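Local coordinates for protein leucine--tRNA ligase (Agrobacterium radiobacter, PDB 5AH5) that probably joins leucine to tRNA(Leu) at the expense of ATP, and is caught here with tRNA and a sulfamoyl analogue of leucyl-adenylate, at residues I540-H545 with E551-F556; A197-D202 with L544-Y549; E208-S213 with Y536-T541. All blocks are in the same frame, centred on the assembly; numbering follows the deposited sequence.

In the fold
One helix, 533-546, serves all three contacts. Interactions 1 and 2 share its last turns, with centres about 6 Å apart; D553 OD1 lies 3.5 Å from R199 NH1, a long and weak ion pair. Interaction 3 sits further back along the helix, its centre about 11 Å from that of interaction 1 and about 12 Å from that of interaction 2. It is tied to interaction 1 by a salt bridge from R538 NH2 to E554 OE2 (2.8 Å) and by a hydrogen bond from W210 NE1 to F556 O (2.9 Å). The side chains of P555 and W210 each lie about 11 Å from the bound leucyl-sulfamoyl-adenosine.

Interaction 1: residues I540-H545 with E551-F556; sequences ITKVLH and EFDEPF
The methyl group of T541 overlaps the backbone of the returning chain at D553 and E554, with T541 CG2 3.8 Å from the nitrogen of E554. A chi1 of -63° sets OG1 beside the backbone nitrogen and leaves CG2 anti to it, facing the loop. T541 OG1 then lies alongside the P555 ring, 3.6 Å from P555 CB. The hydroxyl is hydrogen-bonded within its own helix, to the carbonyl of S537. F552 CE2 approaches the same methyl obliquely.

On the next residue, K542, the aliphatic chain runs across D553 at about a right angle. K542 NZ is gripped by three acceptors of 551-556: the carbonyl D553 O at 2.9 Å, the carboxylate oxygen D553 OD2, also at 2.9 Å, and E554 OE2 at 2.8 Å. Both carboxylates are met from above their planes. K542 NZ is also salt-bridged to D203, and so presumably eases the close approach of the D203 and D553 carboxylates.

The two segments belong to a beta-alpha-beta crossover of the class I synthetase nucleotide-binding fold: from strand 520-524 the chain passes through helix 533-546, and the loop that follows brings it back to the neighbouring parallel strand 556-560. The lysine thus pins the return loop to the helix it has just left.

D553 uses its other oxygen on H545. The bond from H545 ND1 to D553 OD1 is 2.6 Å long and nearly straight at 163°; the oxygen lies in the imidazole plane but is approached on its anti side. Ring and carboxylate planes stand 69° apart, while the carbonyl oxygen of F552 settles over one face of the imidazole, with F552 O 3.4 Å from H545 CG.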
ATOM      1  N   ILE B 540      13.065  -1.867   5.046  1.00 27.61           N
ATOM      2  CA  ILE B 540      14.044  -0.767   5.172  1.00 31.23           C
ATOM      3  C   ILE B 540      13.730   0.020   6.437  1.00 28.53           C
ATOM      4  O   ILE B 540      14.652   0.581   7.047  1.00 27.41           O
ATOM      5  CB  ILE B 540      14.137   0.079   3.866  1.00 28.78           C
ATOM      6  CG1 ILE B 540      14.894  -0.720   2.798  1.00 32.36           C
ATOM      7  CG2 ILE B 540      14.769   1.454   4.031  1.00 27.25           C
ATOM      8  CD1 ILE B 540      16.291  -1.127   3.166  1.00 34.13           C
ATOM      9  N   THR B 541      12.461  -0.007   6.882  1.00 27.15           N
ATOM     10  CA  THR B 541      12.090   0.683   8.129  1.00 25.44           C
ATOM     11  C   THR B 541      12.745   0.014   9.331  1.00 27.09           C
ATOM     12  O   THR B 541      13.342   0.670  10.188  1.00 29.54           O
ATOM     13  CB  THR B 541      10.570   0.849   8.216  1.00 29.62           C
ATOM     14  OG1 THR B 541      10.149   1.701   7.125  1.00 28.70           O
ATOM     15  CG2 THR B 541      10.147   1.500   9.580  1.00 28.94           C
ATOM     16  N   LYS B 542      12.748  -1.307   9.331  1.00 29.32           N
ATOM     17  CA  LYS B 542      13.397  -2.061  10.389  1.00 31.22           C
ATOM     18  C   LYS B 542      14.905  -1.851  10.375  1.00 33.06           C
ATOM     19  O   LYS B 542      15.533  -1.681  11.401  1.00 42.24           O
ATOM     20  CB  LYS B 542      13.033  -3.542  10.232  1.00 31.78           C
ATOM     21  CG  LYS B 542      11.505  -3.766  10.371  1.00 32.16           C
ATOM     22  CD  LYS B 542      11.137  -5.213  10.444  1.00 34.35           C
ATOM     23  CE  LYS B 542       9.621  -5.458  10.475  1.00 38.74           C
ATOM     24  NZ  LYS B 542       8.914  -4.672  11.537  1.00 40.03           N
ATOM     25  N   VAL B 543      15.491  -1.874   9.200  1.00 33.31           N
ATOM     26  CA  VAL B 543      16.922  -1.618   9.055  1.00 34.80           C
ATOM     27  C   VAL B 543      17.246  -0.236   9.631  1.00 31.26           C
ATOM     28  O   VAL B 543      18.120  -0.129  10.472  1.00 32.80           O
ATOM     29  CB  VAL B 543      17.392  -1.751   7.575  1.00 32.25           C
ATOM     30  CG1 VAL B 543      18.825  -1.257   7.426  1.00 37.76           C
ATOM     31  CG2 VAL B 543      17.302  -3.178   7.135  1.00 31.00           C
ATOM     32  N   LEU B 544      16.519   0.802   9.208  1.00 28.12           N
ATOM     33  CA  LEU B 544      16.805   2.135   9.667  1.00 30.24           C
ATOM     34  C   LEU B 544      16.521   2.322  11.151  1.00 34.62           C
ATOM     35  O   LEU B 544      17.188   3.132  11.824  1.00 32.91           O
ATOM     36  CB  LEU B 544      16.046   3.209   8.824  1.00 33.59           C
ATOM     37  CG  LEU B 544      16.384   3.250   7.323  1.00 32.96           C
ATOM     38  CD1 LEU B 544      15.393   4.133   6.562  1.00 34.69           C
ATOM     39  CD2 LEU B 544      17.828   3.709   7.096  1.00 35.90           C
ATOM     40  N   HIS B 545      15.537   1.593  11.659  1.00 36.26           N
ATOM     41  CA  HIS B 545      15.257   1.541  13.101  1.00 37.17           C
ATOM     42  C   HIS B 545      16.493   0.995  13.821  1.00 35.11           C
ATOM     43  O   HIS B 545      17.144   1.719  14.590  1.00 32.05           O
ATOM     44  CB  HIS B 545      14.008   0.687  13.361  1.00 38.29           C
ATOM     45  CG  HIS B 545      13.657   0.507  14.801  1.00 41.90           C
ATOM     46  ND1 HIS B 545      12.918  -0.565  15.246  1.00 50.59           N
ATOM     47  CD2 HIS B 545      13.919   1.254  15.895  1.00 45.31           C
ATOM     48  CE1 HIS B 545      12.735  -0.468  16.551  1.00 49.84           C
ATOM     49  NE2 HIS B 545      13.327   0.631  16.967  1.00 45.33           N
ATOM     50  N   GLU B 551      12.828   5.614  15.554  1.00 38.75           N
ATOM     51  CA  GLU B 551      12.534   4.807  16.763  1.00 41.78           C
ATOM     52  C   GLU B 551      11.325   3.878  16.627  1.00 40.59           C
ATOM     53  O   GLU B 551      10.916   3.246  17.599  1.00 42.90           O
ATOM     54  CB  GLU B 551      12.393   5.735  17.980  1.00 46.30           C
ATOM     55  CG  GLU B 551      13.762   6.133  18.583  1.00 59.91           C
ATOM     56  CD  GLU B 551      13.752   7.371  19.508  1.00 70.84           C
ATOM     57  OE1 GLU B 551      12.683   7.994  19.758  1.00 79.45           O
ATOM     58  OE2 GLU B 551      14.841   7.736  20.002  1.00 74.11           O
ATOM     59  N   PHE B 552      10.788   3.753  15.421  1.00 38.11           N
ATOM     60  CA  PHE B 552       9.606   2.909  15.173  1.00 35.04           C
ATOM     61  C   PHE B 552       9.994   1.867  14.157  1.00 35.07           C
ATOM     62  O   PHE B 552      10.981   2.023  13.436  1.00 35.56           O
ATOM     63  CB  PHE B 552       8.395   3.744  14.726  1.00 33.89           C
ATOM     64  CG  PHE B 552       8.672   4.608  13.546  1.00 33.19           C
ATOM     65  CD1 PHE B 552       9.238   5.867  13.709  1.00 32.45           C
ATOM     66  CD2 PHE B 552       8.444   4.130  12.261  1.00 34.48           C
ATOM     67  CE1 PHE B 552       9.497   6.671  12.620  1.00 35.44           C
ATOM     68  CE2 PHE B 552       8.756   4.907  11.165  1.00 36.39           C
ATOM     69  CZ  PHE B 552       9.283   6.183  11.339  1.00 37.25           C
ATOM     70  N   ASP B 553       9.221   0.806  14.102  1.00 32.95           N
ATOM     71  CA  ASP B 553       9.618  -0.435  13.464  1.00 36.33           C
ATOM     72  C   ASP B 553       8.734  -0.788  12.297  1.00 35.02           C
ATOM     73  O   ASP B 553       8.986  -1.787  11.624  1.00 34.09           O
ATOM     74  CB  ASP B 553       9.539  -1.571  14.516  1.00 40.13           C
ATOM     75  CG  ASP B 553      10.467  -2.723  14.207  1.00 46.37           C
ATOM     76  OD1 ASP B 553      11.684  -2.471  14.059  1.00 53.57           O
ATOM     77  OD2 ASP B 553      10.021  -3.873  14.133  1.00 44.58           O
ATOM     78  N   GLU B 554       7.679  -0.010  12.064  1.00 33.73           N
ATOM     79  CA  GLU B 554       6.729  -0.293  10.987  1.00 34.51           C
ATOM     80  C   GLU B 554       6.344   1.004  10.395  1.00 33.39           C
ATOM     81  O   GLU B 554       6.060   1.911  11.146  1.00 31.11           O
ATOM     82  CB  GLU B 554       5.447  -1.005  11.480  1.00 35.69           C
ATOM     83  CG  GLU B 554       5.689  -2.474  11.751  1.00 36.66           C
ATOM     84  CD  GLU B 554       5.775  -3.349  10.497  1.00 36.04           C
ATOM     85  OE1 GLU B 554       5.309  -2.968   9.382  1.00 32.88           O
ATOM     86  OE2 GLU B 554       6.287  -4.467  10.641  1.00 33.94           O
ATOM     87  N   PRO B 555       6.354   1.110   9.047  1.00 28.67           N
ATOM     88  CA  PRO B 555       6.149   2.407   8.425  1.00 29.93           C
ATOM     89  C   PRO B 555       4.745   2.915   8.435  1.00 29.54           C
ATOM     90  O   PRO B 555       4.566   4.129   8.390  1.00 31.62           O
ATOM     91  CB  PRO B 555       6.549   2.142   6.953  1.00 31.53           C
ATOM     92  CG  PRO B 555       6.353   0.671   6.788  1.00 29.40           C
ATOM     93  CD  PRO B 555       6.807   0.120   8.076  1.00 27.53           C
ATOM     94  N   PHE B 556       3.761   2.008   8.327  1.00 27.79           N
ATOM     95  CA  PHE B 556       2.389   2.416   8.020  1.00 30.80           C
ATOM     96  C   PHE B 556       1.398   1.716   9.013  1.00 28.04           C
ATOM     97  O   PHE B 556       1.375   0.500   9.121  1.00 32.70           O
ATOM     98  CB  PHE B 556       2.023   2.080   6.569  1.00 29.27           C
ATOM     99  CG  PHE B 556       3.094   2.439   5.536  1.00 31.47           C
ATOM    100  CD1 PHE B 556       3.432   3.751   5.295  1.00 28.29           C
ATOM    101  CD2 PHE B 556       3.676   1.443   4.725  1.00 30.67           C
ATOM    102  CE1 PHE B 556       4.416   4.070   4.332  1.00 30.48           C
ATOM    103  CE2 PHE B 556       4.616   1.763   3.744  1.00 30.43           C
ATOM    104  CZ  PHE B 556       5.018   3.085   3.593  1.00 28.18           C
TER

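Interaction 2: residues A197-D202 with L544-Y549; sequences ADRLLD and LHDLGY
R199 and D546 reach for each other from opposite directions across a gap that their backbones do not close: the two CA atoms are 12.1 Å apart. The arginine leaves helix 197-202 with CG anti to its carbonyl carbon, then turns at chi3 (-112°), an angle well away from a staggered value. This turn presents the edge of the guanidinium to the carboxylate. D546 has the same first-torsion arrangement, which sets its carboxylate on the side facing R199.

The salt bridge is lopsided. R199 NH2 meets D546 OD2 at 2.5 Å, a separation short enough to be read with caution, on the syn side of the carboxylate and close to both planes. R199 NH1 makes a weak bond at 3.3 Å with D546 OD1. Because guanidinium and carboxylate are twisted 42° against each other, the two bonds cannot both lie flat in the manner of an ideal bidentate pair. The hydroxyl of Y196 also hydrogen-bonds to D546 OD2, giving that oxygen a second partner.

D546 lies in the last turn of its helix, and a positive charge near the C-terminal end of a helix probably interacts favourably with its dipole. The turn closes with Y549 N bonded to L544 O (2.9 Å) and G548 N bonded to H545 O (2.9 Å), and G548 takes positive phi: a Schellman motif.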
ATOM      1  N   ALA B 197      13.908 -11.667   7.773  1.00 37.11           N
ATOM      2  CA  ALA B 197      12.705 -12.342   7.306  1.00 39.92           C
ATOM      3  C   ALA B 197      11.799 -12.805   8.447  1.00 40.09           C
ATOM      4  O   ALA B 197      10.575 -12.779   8.304  1.00 42.54           O
ATOM      5  CB  ALA B 197      13.050 -13.519   6.418  1.00 42.15           C
ATOM      6  N   ASP B 198      12.395 -13.247   9.543  1.00 34.48           N
ATOM      7  CA  ASP B 198      11.634 -13.606  10.721  1.00 42.09           C
ATOM      8  C   ASP B 198      10.824 -12.436  11.308  1.00 43.08           C
ATOM      9  O   ASP B 198       9.676 -12.605  11.673  1.00 46.21           O
ATOM     10  CB  ASP B 198      12.563 -14.169  11.814  1.00 45.38           C
ATOM     11  CG  ASP B 198      12.892 -15.649  11.621  1.00 43.21           C
ATOM     12  OD1 ASP B 198      12.239 -16.371  10.823  1.00 46.45           O
ATOM     13  OD2 ASP B 198      13.800 -16.094  12.335  1.00 48.30           O
ATOM     14  N   ARG B 199      11.442 -11.270  11.430  1.00 41.31           N
ATOM     15  CA  ARG B 199      10.738 -10.097  11.886  1.00 41.68           C
ATOM     16  C   ARG B 199       9.671  -9.565  10.944  1.00 42.78           C
ATOM     17  O   ARG B 199       8.654  -9.045  11.411  1.00 39.37           O
ATOM     18  CB  ARG B 199      11.699  -8.995  12.104  1.00 44.28           C
ATOM     19  CG  ARG B 199      12.545  -9.142  13.333  1.00 47.65           C
ATOM     20  CD  ARG B 199      12.878  -7.739  13.781  1.00 50.41           C
ATOM     21  NE  ARG B 199      14.245  -7.421  13.628  1.00 52.49           N
ATOM     22  CZ  ARG B 199      14.730  -6.186  13.594  1.00 55.66           C
ATOM     23  NH1 ARG B 199      13.950  -5.094  13.613  1.00 46.79           N
ATOM     24  NH2 ARG B 199      16.049  -6.065  13.479  1.00 56.09           N
ATOM     25  N   LEU B 200       9.933  -9.642   9.642  1.00 38.46           N
ATOM     26  CA  LEU B 200       8.946  -9.326   8.633  1.00 37.42           C
ATOM     27  C   LEU B 200       7.712 -10.257   8.744  1.00 39.30           C
ATOM     28  O   LEU B 200       6.571  -9.820   8.611  1.00 42.41           O
ATOM     29  CB  LEU B 200       9.567  -9.453   7.229  1.00 36.86           C
ATOM     30  CG  LEU B 200      10.593  -8.370   6.871  1.00 41.62           C
ATOM     31  CD1 LEU B 200      11.313  -8.733   5.564  1.00 40.93           C
ATOM     32  CD2 LEU B 200       9.933  -6.978   6.816  1.00 38.06           C
ATOM     33  N   LEU B 201       7.954 -11.530   8.990  1.00 41.27           N
ATOM     34  CA  LEU B 201       6.897 -12.521   9.065  1.00 46.55           C
ATOM     35  C   LEU B 201       6.120 -12.388  10.387  1.00 48.33           C
ATOM     36  O   LEU B 201       4.928 -12.191  10.364  1.00 42.48           O
ATOM     37  CB  LEU B 201       7.511 -13.916   8.919  1.00 53.02           C
ATOM     38  CG  LEU B 201       6.578 -15.109   8.869  1.00 62.14           C
ATOM     39  CD1 LEU B 201       5.464 -14.915   7.839  1.00 62.14           C
ATOM     40  CD2 LEU B 201       7.393 -16.358   8.574  1.00 63.12           C
ATOM     41  N   ASP B 202       6.813 -12.424  11.526  1.00 47.95           N
ATOM     42  CA  ASP B 202       6.158 -12.328  12.837  1.00 45.66           C
ATOM     43  C   ASP B 202       5.484 -10.967  13.144  1.00 48.41           C
ATOM     44  O   ASP B 202       4.477 -10.931  13.888  1.00 44.80           O
ATOM     45  CB  ASP B 202       7.147 -12.678  13.960  1.00 48.37           C
ATOM     46  CG  ASP B 202       7.784 -14.103  13.808  1.00 51.06           C
ATOM     47  OD1 ASP B 202       7.295 -14.926  13.001  1.00 49.12           O
ATOM     48  OD2 ASP B 202       8.802 -14.373  14.501  1.00 55.65           O
ATOM     49  N   LEU B 544      16.519   0.802   9.208  1.00 28.12           N
ATOM     50  CA  LEU B 544      16.805   2.135   9.667  1.00 30.24           C
ATOM     51  C   LEU B 544      16.521   2.322  11.151  1.00 34.62           C
ATOM     52  O   LEU B 544      17.188   3.132  11.824  1.00 32.91           O
ATOM     53  CB  LEU B 544      16.046   3.209   8.824  1.00 33.59           C
ATOM     54  CG  LEU B 544      16.384   3.250   7.323  1.00 32.96           C
ATOM     55  CD1 LEU B 544      15.393   4.133   6.562  1.00 34.69           C
ATOM     56  CD2 LEU B 544      17.828   3.709   7.096  1.00 35.90           C
ATOM     57  N   HIS B 545      15.537   1.593  11.659  1.00 36.26           N
ATOM     58  CA  HIS B 545      15.257   1.541  13.101  1.00 37.17           C
ATOM     59  C   HIS B 545      16.493   0.995  13.821  1.00 35.11           C
ATOM     60  O   HIS B 545      17.144   1.719  14.590  1.00 32.05           O
ATOM     61  CB  HIS B 545      14.008   0.687  13.361  1.00 38.29           C
ATOM     62  CG  HIS B 545      13.657   0.507  14.801  1.00 41.90           C
ATOM     63  ND1 HIS B 545      12.918  -0.565  15.246  1.00 50.59           N
ATOM     64  CD2 HIS B 545      13.919   1.254  15.895  1.00 45.31           C
ATOM     65  CE1 HIS B 545      12.735  -0.468  16.551  1.00 49.84           C
ATOM     66  NE2 HIS B 545      13.327   0.631  16.967  1.00 45.33           N
ATOM     67  N   ASP B 546      16.900  -0.210  13.475  1.00 35.53           N
ATOM     68  CA  ASP B 546      18.094  -0.795  14.099  1.00 38.30           C
ATOM     69  C   ASP B 546      19.342   0.099  13.995  1.00 41.56           C
ATOM     70  O   ASP B 546      20.145   0.101  14.907  1.00 47.11           O
ATOM     71  CB  ASP B 546      18.468  -2.135  13.486  1.00 35.57           C
ATOM     72  CG  ASP B 546      17.395  -3.152  13.580  1.00 36.81           C
ATOM     73  OD1 ASP B 546      16.412  -3.015  14.362  1.00 38.84           O
ATOM     74  OD2 ASP B 546      17.516  -4.131  12.812  1.00 42.23           O
ATOM     75  N   LEU B 547      19.485   0.877  12.925  1.00 38.46           N
ATOM     76  CA  LEU B 547      20.675   1.719  12.806  1.00 40.37           C
ATOM     77  C   LEU B 547      20.529   3.091  13.422  1.00 39.38           C
ATOM     78  O   LEU B 547      21.436   3.880  13.291  1.00 40.87           O
ATOM     79  CB  LEU B 547      21.035   1.924  11.347  1.00 42.32           C
ATOM     80  CG  LEU B 547      21.298   0.706  10.489  1.00 42.04           C
ATOM     81  CD1 LEU B 547      21.700   1.201   9.107  1.00 40.52           C
ATOM     82  CD2 LEU B 547      22.345  -0.187  11.065  1.00 43.52           C
ATOM     83  N   GLY B 548      19.387   3.419  14.028  1.00 36.46           N
ATOM     84  CA  GLY B 548      19.265   4.679  14.779  1.00 33.70           C
ATOM     85  C   GLY B 548      18.599   5.842  14.088  1.00 33.66           C
ATOM     86  O   GLY B 548      18.410   6.903  14.704  1.00 36.58           O
ATOM     87  N   TYR B 549      18.189   5.686  12.828  1.00 29.15           N
ATOM     88  CA  TYR B 549      17.569   6.838  12.171  1.00 29.88           C
ATOM     89  C   TYR B 549      16.183   7.192  12.739  1.00 31.38           C
ATOM     90  O   TYR B 549      15.754   8.374  12.723  1.00 35.95           O
ATOM     91  CB  TYR B 549      17.453   6.588  10.689  1.00 33.28           C
ATOM     92  CG  TYR B 549      18.803   6.511   9.952  1.00 33.02           C
ATOM     93  CD1 TYR B 549      19.506   5.321   9.899  1.00 33.99           C
ATOM     94  CD2 TYR B 549      19.364   7.630   9.357  1.00 34.26           C
ATOM     95  CE1 TYR B 549      20.719   5.240   9.266  1.00 36.61           C
ATOM     96  CE2 TYR B 549      20.598   7.565   8.716  1.00 35.43           C
ATOM     97  CZ  TYR B 549      21.258   6.359   8.677  1.00 37.46           C
ATOM     98  OH  TYR B 549      22.452   6.196   8.029  1.00 40.38           O
TER

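Interaction 3: residues E208-S213 with Y536-T541; sequences EGWPTS and YSRFIT
W210 and R538 carry this contact, and the chain that brings the indole there is set up just before it. G209 makes backbone hydrogen bonds with L559, fastening the loop to strand 556-560 of the parallel sheet.

W210 follows, its side chain turned inward. A chi1 of -71° puts CG anti to the carbonyl carbon and directs the indole toward helix 533-546, while NE1 hydrogen-bonds to the carbonyl of F556. The far corner of the six-membered ring does the touching. W210 CH2 stands 3.5 Å from R538 CD, and W210 CZ3 stands 4.0 Å from the same carbon; R538 CG lies 4.0 Å from W210 CH2. The methylene groups come up obliquely, as the two side chains slide past each other in opposite directions.

What meets the indole is therefore the aliphatic part of the arginine rather than its charge. After a bend at chi3 (60°) the guanidinium stands well off, with R538 CZ 6.0 Å from the centroid of the W210 six-membered ring and its plane turned 74° from the indole, too far for more than a weak cation-pi attraction. The buried charge is instead answered by E554, with Q218 and the carbonyl of L200 accepting from NH1.

Past the indole, P211 occupies the N-cap position of helix 212-222, and T212, in the first turn, packs on a sugar of the bound RNA. The same short segment thus touches the RNA through T212 and the protein interior through W210. In that interior the crossover helix of the class I nucleotide-binding fold meets a tryptophan from the loop paired with strand 556-560, an outermost strand of the parallel sheet.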
ATOM      1  N   GLU B 208      -2.648  -4.814  12.635  1.00 36.97           N
ATOM      2  CA  GLU B 208      -4.077  -5.050  12.621  1.00 42.61           C
ATOM      3  C   GLU B 208      -4.744  -4.014  11.716  1.00 38.99           C
ATOM      4  O   GLU B 208      -5.854  -4.228  11.232  1.00 32.71           O
ATOM      5  CB  GLU B 208      -4.669  -5.054  14.058  1.00 45.88           C
ATOM      6  CG  GLU B 208      -5.838  -6.049  14.213  1.00 62.98           C
ATOM      7  CD  GLU B 208      -5.479  -7.538  13.950  1.00 73.25           C
ATOM      8  OE1 GLU B 208      -4.286  -7.913  14.073  1.00 86.77           O
ATOM      9  OE2 GLU B 208      -6.387  -8.350  13.622  1.00 67.67           O
ATOM     10  N   GLY B 209      -4.057  -2.888  11.461  1.00 30.49           N
ATOM     11  CA  GLY B 209      -4.592  -1.914  10.507  1.00 27.80           C
ATOM     12  C   GLY B 209      -4.278  -2.311   9.060  1.00 28.41           C
ATOM     13  O   GLY B 209      -4.581  -1.566   8.163  1.00 24.63           O
ATOM     14  N   TRP B 210      -3.701  -3.467   8.793  1.00 26.58           N
ATOM     15  CA  TRP B 210      -3.588  -3.855   7.370  1.00 32.32           C
ATOM     16  C   TRP B 210      -4.626  -4.924   7.013  1.00 33.15           C
ATOM     17  O   TRP B 210      -4.927  -5.750   7.851  1.00 32.79           O
ATOM     18  CB  TRP B 210      -2.181  -4.417   7.102  1.00 32.69           C
ATOM     19  CG  TRP B 210      -1.087  -3.429   7.113  1.00 31.22           C
ATOM     20  CD1 TRP B 210      -0.910  -2.386   7.954  1.00 33.71           C
ATOM     21  CD2 TRP B 210       0.060  -3.477   6.274  1.00 33.71           C
ATOM     22  NE1 TRP B 210       0.247  -1.712   7.630  1.00 35.04           N
ATOM     23  CE2 TRP B 210       0.872  -2.393   6.613  1.00 36.27           C
ATOM     24  CE3 TRP B 210       0.470  -4.336   5.258  1.00 35.08           C
ATOM     25  CZ2 TRP B 210       2.069  -2.116   5.926  1.00 35.22           C
ATOM     26  CZ3 TRP B 210       1.669  -4.060   4.585  1.00 35.50           C
ATOM     27  CH2 TRP B 210       2.431  -2.961   4.923  1.00 33.29           C
ATOM     28  N   PRO B 211      -5.132  -4.930   5.773  1.00 35.33           N
ATOM     29  CA  PRO B 211      -5.986  -6.030   5.339  1.00 38.71           C
ATOM     30  C   PRO B 211      -5.318  -7.377   5.521  1.00 40.89           C
ATOM     31  O   PRO B 211      -4.084  -7.520   5.302  1.00 32.66           O
ATOM     32  CB  PRO B 211      -6.170  -5.751   3.841  1.00 38.19           C
ATOM     33  CG  PRO B 211      -6.064  -4.289   3.746  1.00 37.48           C
ATOM     34  CD  PRO B 211      -5.050  -3.876   4.743  1.00 36.75           C
ATOM     35  N   THR B 212      -6.131  -8.368   5.886  1.00 37.65           N
ATOM     36  CA  THR B 212      -5.629  -9.689   6.164  1.00 38.06           C
ATOM     37  C   THR B 212      -5.173 -10.307   4.831  1.00 33.36           C
ATOM     38  O   THR B 212      -4.285 -11.127   4.808  1.00 35.41           O
ATOM     39  CB  THR B 212      -6.698 -10.613   6.820  1.00 42.27           C
ATOM     40  OG1 THR B 212      -7.733 -10.826   5.884  1.00 51.00           O
ATOM     41  CG2 THR B 212      -7.301 -10.001   8.075  1.00 43.03           C
ATOM     42  N   SER B 213      -5.777  -9.903   3.739  1.00 30.63           N
ATOM     43  CA  SER B 213      -5.351 -10.331   2.432  1.00 38.70           C
ATOM     44  C   SER B 213      -3.884  -9.941   2.095  1.00 38.73           C
ATOM     45  O   SER B 213      -3.112 -10.782   1.644  1.00 37.30           O
ATOM     46  CB  SER B 213      -6.280  -9.720   1.390  1.00 46.61           C
ATOM     47  OG  SER B 213      -6.343  -8.292   1.541  1.00 47.96           O
ATOM     48  N   TYR B 536       9.423  -4.180   0.692  1.00 29.27           N
ATOM     49  CA  TYR B 536      10.710  -3.458   0.829  1.00 28.54           C
ATOM     50  C   TYR B 536      10.695  -2.321   1.888  1.00 27.78           C
ATOM     51  O   TYR B 536      11.622  -2.175   2.651  1.00 28.83           O
ATOM     52  CB  TYR B 536      11.091  -2.871  -0.517  1.00 29.42           C
ATOM     53  CG  TYR B 536      11.365  -3.860  -1.642  1.00 25.82           C
ATOM     54  CD1 TYR B 536      12.171  -4.974  -1.460  1.00 29.72           C
ATOM     55  CD2 TYR B 536      10.821  -3.660  -2.871  1.00 27.30           C
ATOM     56  CE1 TYR B 536      12.404  -5.886  -2.508  1.00 30.92           C
ATOM     57  CE2 TYR B 536      11.087  -4.510  -3.944  1.00 29.80           C
ATOM     58  CZ  TYR B 536      11.867  -5.616  -3.759  1.00 29.82           C
ATOM     59  OH  TYR B 536      12.050  -6.415  -4.842  1.00 33.01           O
ATOM     60  N   SER B 537       9.652  -1.487   1.855  1.00 31.55           N
ATOM     61  CA  SER B 537       9.404  -0.405   2.831  1.00 30.96           C
ATOM     62  C   SER B 537       9.356  -0.908   4.281  1.00 33.08           C
ATOM     63  O   SER B 537       9.917  -0.263   5.195  1.00 27.73           O
ATOM     64  CB  SER B 537       8.086   0.323   2.480  1.00 34.84           C
ATOM     65  OG  SER B 537       6.965  -0.556   2.588  1.00 31.38           O
ATOM     66  N   ARG B 538       8.701  -2.054   4.516  1.00 30.60           N
ATOM     67  CA  ARG B 538       8.728  -2.593   5.868  1.00 31.60           C
ATOM     68  C   ARG B 538      10.157  -3.026   6.206  1.00 31.69           C
ATOM     69  O   ARG B 538      10.636  -2.781   7.310  1.00 29.53           O
ATOM     70  CB  ARG B 538       7.742  -3.742   6.056  1.00 29.77           C
ATOM     71  CG  ARG B 538       6.283  -3.333   5.865  1.00 30.00           C
ATOM     72  CD  ARG B 538       5.381  -4.579   5.978  1.00 32.18           C
ATOM     73  NE  ARG B 538       5.588  -5.140   7.324  1.00 31.83           N
ATOM     74  CZ  ARG B 538       5.890  -6.403   7.632  1.00 33.45           C
ATOM     75  NH1 ARG B 538       5.914  -7.379   6.726  1.00 35.65           N
ATOM     76  NH2 ARG B 538       6.121  -6.698   8.908  1.00 36.39           N
ATOM     77  N   PHE B 539      10.844  -3.646   5.253  1.00 30.40           N
ATOM     78  CA  PHE B 539      12.210  -4.104   5.502  1.00 31.54           C
ATOM     79  C   PHE B 539      13.164  -2.923   5.818  1.00 30.76           C
ATOM     80  O   PHE B 539      13.924  -2.943   6.788  1.00 29.60           O
ATOM     81  CB  PHE B 539      12.719  -4.919   4.301  1.00 35.58           C
ATOM     82  CG  PHE B 539      14.211  -5.111   4.277  1.00 34.69           C
ATOM     83  CD1 PHE B 539      14.876  -5.642   5.367  1.00 36.50           C
ATOM     84  CD2 PHE B 539      14.949  -4.767   3.151  1.00 39.89           C
ATOM     85  CE1 PHE B 539      16.251  -5.842   5.351  1.00 40.18           C
ATOM     86  CE2 PHE B 539      16.335  -4.938   3.129  1.00 39.67           C
ATOM     87  CZ  PHE B 539      16.983  -5.484   4.230  1.00 37.36           C
ATOM     88  N   ILE B 540      13.065  -1.867   5.046  1.00 27.61           N
ATOM     89  CA  ILE B 540      14.044  -0.767   5.172  1.00 31.23           C
ATOM     90  C   ILE B 540      13.730   0.020   6.437  1.00 28.53           C
ATOM     91  O   ILE B 540      14.652   0.581   7.047  1.00 27.41           O
ATOM     92  CB  ILE B 540      14.137   0.079   3.866  1.00 28.78           C
ATOM     93  CG1 ILE B 540      14.894  -0.720   2.798  1.00 32.36           C
ATOM     94  CG2 ILE B 540      14.769   1.454   4.031  1.00 27.25           C
ATOM     95  CD1 ILE B 540      16.291  -1.127   3.166  1.00 34.13           C
ATOM     96  N   THR B 541      12.461  -0.007   6.882  1.00 27.15           N
ATOM     97  CA  THR B 541      12.090   0.683   8.129  1.00 25.44           C
ATOM     98  C   THR B 541      12.745   0.014   9.331  1.00 27.09           C
ATOM     99  O   THR B 541      13.342   0.670  10.188  1.00 29.54           O
ATOM    100  CB  THR B 541      10.570   0.849   8.216  1.00 29.62           C
ATOM    101  OG1 THR B 541      10.149   1.701   7.125  1.00 28.70           O
ATOM    102  CG2 THR B 541      10.147   1.500   9.580  1.00 28.94           C
TER